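Local coordinates for protein rhamnogalacturonan endolyase YesW (Bacillus subtilis, PDB 2ZUX) that cleaves type I rhamnogalacturonan of plant cell-wall pectin by endo-acting elimination, releasing oligosaccharides, and needs calcium or manganese for activity, at residues A273-Q278 / S305-L310. Residues are numbered along the deposited sequence; the frame is centred on the assembly and turned at random.
Sequences AYLDGQ and SKLWTL
Leu-275 and Leu-307 have the nearest CA atoms across the contact, 9.6 Å apart, and with no hydrogen bond joining 273-278 to strand 305-310 the contact rests on side chains alone. Leu-275 occupies the second position of a type I beta turn running from Tyr-274 to Gly-277, closed by Gly-277 N to Tyr-274 O at 3.0 Å. Leu-275 CD1 does most of the touching, 3.7 Å from Trp-308 NE1, and approaches the indole obliquely. The same Leu-275 CD1 lies 4.0 Å from Leu-307 CD1, while Leu-275 CD2 reaches Trp-308 CZ2 at 4.1 Å. In this beta-propeller domain the turn lies just after strand 268-273, the first edge strand of a four-stranded antiparallel sheet, and Trp-308 sits on the other edge strand, 303-311. Leu-275 leans over the two strands between, touching Ile-283 of 281-286 and Ala-296 of 293-300. A chi1 of 52° turns the indole so that NE1 and CZ2 of Trp-308 lie against the leucine methyls. Trp-308 NE1 donates to the carbonyl oxygen of His-350, a calcium ligand, linking this sheet to the next. One residue after Leu-275, Asp-276 OD1 accepts from Gln-278 N at 2.9 Å in an Asx turn, while Asp-276 OD2 forms a salt bridge with Arg-300.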
ATOM      1  N   ALA A 273      -3.265  -6.519  10.072  1.00  9.89           N
ATOM      2  CA  ALA A 273      -2.185  -6.971  10.951  1.00 10.22           C
ATOM      3  C   ALA A 273      -2.453  -8.400  11.410  1.00 10.10           C
ATOM      4  O   ALA A 273      -3.576  -8.719  11.789  1.00 10.82           O
ATOM      5  CB  ALA A 273      -2.085  -6.067  12.160  1.00 10.17           C
ATOM      6  N   TYR A 274      -1.421  -9.240  11.398  1.00 10.32           N
ATOM      7  CA  TYR A 274      -1.552 -10.619  11.883  1.00 10.36           C
ATOM      8  C   TYR A 274      -1.269 -10.635  13.385  1.00 10.96           C
ATOM      9  O   TYR A 274      -0.194 -11.057  13.834  1.00 10.75           O
ATOM     10  CB  TYR A 274      -0.612 -11.559  11.121  1.00 10.62           C
ATOM     11  CG  TYR A 274      -1.058 -11.875   9.708  1.00 10.44           C
ATOM     12  CD1 TYR A 274      -1.207 -13.200   9.290  1.00 11.06           C
ATOM     13  CD2 TYR A 274      -1.354 -10.860   8.791  1.00 11.33           C
ATOM     14  CE1 TYR A 274      -1.623 -13.504   7.995  1.00 11.45           C
ATOM     15  CE2 TYR A 274      -1.772 -11.156   7.494  1.00 11.21           C
ATOM     16  CZ  TYR A 274      -1.906 -12.476   7.104  1.00 10.68           C
ATOM     17  OH  TYR A 274      -2.314 -12.769   5.831  1.00 11.56           O
ATOM     18  N   LEU A 275      -2.251 -10.166  14.151  1.00 11.17           N
ATOM     19  CA  LEU A 275      -2.113 -10.023  15.603  1.00 11.93           C
ATOM     20  C   LEU A 275      -1.929 -11.351  16.324  1.00 12.24           C
ATOM     21  O   LEU A 275      -1.277 -11.403  17.374  1.00 12.72           O
ATOM     22  CB  LEU A 275      -3.316  -9.271  16.174  1.00 11.82           C
ATOM     23  CG  LEU A 275      -3.603  -7.899  15.554  1.00 11.68           C
ATOM     24  CD1 LEU A 275      -4.931  -7.377  16.045  1.00 13.30           C
ATOM     25  CD2 LEU A 275      -2.480  -6.915  15.843  1.00 12.31           C
ATOM     26  N   ASP A 276      -2.485 -12.413  15.748  1.00 12.79           N
ATOM     27  CA  ASP A 276      -2.341 -13.751  16.326  1.00 13.09           C
ATOM     28  C   ASP A 276      -1.188 -14.550  15.709  1.00 13.89           C
ATOM     29  O   ASP A 276      -0.952 -15.697  16.087  1.00 14.15           O
ATOM     30  CB  ASP A 276      -3.676 -14.530  16.309  1.00 13.36           C
ATOM     31  CG  ASP A 276      -4.132 -14.927  14.915  1.00 13.02           C
ATOM     32  OD1 ASP A 276      -3.321 -14.903  13.977  1.00 13.04           O
ATOM     33  OD2 ASP A 276      -5.323 -15.289  14.773  1.00 15.13           O
ATOM     34  N   GLY A 277      -0.463 -13.937  14.772  1.00 13.54           N
ATOM     35  CA  GLY A 277       0.708 -14.552  14.151  1.00 14.22           C
ATOM     36  C   GLY A 277       0.412 -15.532  13.031  1.00 14.12           C
ATOM     37  O   GLY A 277       1.336 -16.089  12.437  1.00 15.59           O
ATOM     38  N   GLN A 278      -0.866 -15.749  12.736  1.00 14.06           N
ATOM     39  CA  GLN A 278      -1.237 -16.738  11.725  1.00 14.68           C
ATOM     40  C   GLN A 278      -2.228 -16.193  10.700  1.00 13.27           C
ATOM     41  O   GLN A 278      -2.117 -16.467   9.504  1.00 12.69           O
ATOM     42  CB  GLN A 278      -1.807 -17.999  12.395  1.00 14.86           C
ATOM     43  CG  GLN A 278      -2.091 -19.140  11.425  1.00 17.35           C
ATOM     44  CD  GLN A 278      -2.875 -20.288  12.040  1.00 18.23           C
ATOM     45  OE1 GLN A 278      -2.549 -20.778  13.124  1.00 23.38           O
ATOM     46  NE2 GLN A 278      -3.904 -20.739  11.329  1.00 21.99           N
ATOM     47  N   SER A 305     -15.861  -9.397  14.977  1.00 17.25           N
ATOM     48  CA  SER A 305     -15.639  -9.341  16.418  1.00 16.98           C
ATOM     49  C   SER A 305     -14.565  -8.321  16.774  1.00 16.25           C
ATOM     50  O   SER A 305     -13.586  -8.160  16.042  1.00 15.58           O
ATOM     51  CB  SER A 305     -15.251 -10.721  16.958  1.00 16.78           C
ATOM     52  OG  SER A 305     -14.083 -11.216  16.332  1.00 19.52           O
ATOM     53  N   LYS A 306     -14.763  -7.621  17.885  1.00 15.65           N
ATOM     54  CA  LYS A 306     -13.776  -6.665  18.379  1.00 15.89           C
ATOM     55  C   LYS A 306     -12.782  -7.370  19.301  1.00 15.73           C
ATOM     56  O   LYS A 306     -13.183  -8.130  20.188  1.00 16.94           O
ATOM     57  CB  LYS A 306     -14.466  -5.511  19.098  1.00 16.38           C
ATOM     58  CG  LYS A 306     -13.507  -4.452  19.614  1.00 17.46           C
ATOM     59  CD  LYS A 306     -14.239  -3.244  20.167  1.00 20.28           C
ATOM     60  CE  LYS A 306     -14.856  -3.530  21.529  1.00 22.51           C
ATOM     61  NZ  LYS A 306     -15.304  -2.279  22.189  1.00 24.72           N
ATOM     62  N   LEU A 307     -11.491  -7.117  19.098  1.00 15.12           N
ATOM     63  CA  LEU A 307     -10.431  -7.811  19.827  1.00 14.82           C
ATOM     64  C   LEU A 307      -9.853  -6.985  20.966  1.00 14.61           C
ATOM     65  O   LEU A 307      -9.624  -7.502  22.062  1.00 15.36           O
ATOM     66  CB  LEU A 307      -9.298  -8.203  18.879  1.00 14.93           C
ATOM     67  CG  LEU A 307      -9.667  -9.026  17.643  1.00 15.20           C
ATOM     68  CD1 LEU A 307      -8.421  -9.246  16.816  1.00 15.60           C
ATOM     69  CD2 LEU A 307     -10.324 -10.361  18.012  1.00 17.69           C
ATOM     70  N   TRP A 308      -9.586  -5.708  20.699  1.00 13.65           N
ATOM     71  CA  TRP A 308      -9.040  -4.804  21.706  1.00 13.23           C
ATOM     72  C   TRP A 308      -9.176  -3.358  21.291  1.00 12.72           C
ATOM     73  O   TRP A 308      -9.464  -3.067  20.128  1.00 12.69           O
ATOM     74  CB  TRP A 308      -7.576  -5.137  22.043  1.00 13.17           C
ATOM     75  CG  TRP A 308      -6.564  -5.271  20.914  1.00 12.99           C
ATOM     76  CD1 TRP A 308      -5.944  -6.421  20.529  1.00 13.03           C
ATOM     77  CD2 TRP A 308      -5.981  -4.220  20.103  1.00 12.01           C
ATOM     78  NE1 TRP A 308      -5.036  -6.173  19.534  1.00 12.80           N
ATOM     79  CE2 TRP A 308      -5.038  -4.834  19.249  1.00 12.02           C
ATOM     80  CE3 TRP A 308      -6.165  -2.830  20.017  1.00 11.52           C
ATOM     81  CZ2 TRP A 308      -4.289  -4.114  18.309  1.00 12.53           C
ATOM     82  CZ3 TRP A 308      -5.414  -2.113  19.072  1.00 13.11           C
ATOM     83  CH2 TRP A 308      -4.491  -2.760  18.237  1.00 12.70           C
ATOM     84  N   THR A 309      -8.961  -2.474  22.261  1.00 12.88           N
ATOM     85  CA  THR A 309      -8.957  -1.031  22.079  1.00 13.22           C
ATOM     86  C   THR A 309      -7.744  -0.447  22.796  1.00 12.95           C
ATOM     87  O   THR A 309      -7.452  -0.835  23.927  1.00 13.35           O
ATOM     88  CB  THR A 309     -10.227  -0.409  22.699  1.00 13.28           C
ATOM     89  OG1 THR A 309     -11.383  -0.941  22.050  1.00 15.24           O
ATOM     90  CG2 THR A 309     -10.244   1.113  22.552  1.00 13.93           C
ATOM     91  N   LEU A 310      -7.022   0.455  22.133  1.00 12.20           N
ATOM     92  CA  LEU A 310      -6.066   1.332  22.805  1.00 12.27           C
ATOM     93  C   LEU A 310      -6.635   2.742  22.749  1.00 12.41           C
ATOM     94  O   LEU A 310      -6.983   3.231  21.675  1.00 11.85           O
ATOM     95  CB  LEU A 310      -4.687   1.292  22.145  1.00 12.50           C
ATOM     96  CG  LEU A 310      -3.646   2.187  22.835  1.00 12.80           C
ATOM     97  CD1 LEU A 310      -3.426   1.795  24.296  1.00 14.42           C
ATOM     98  CD2 LEU A 310      -2.338   2.137  22.094  1.00 15.00           C
TER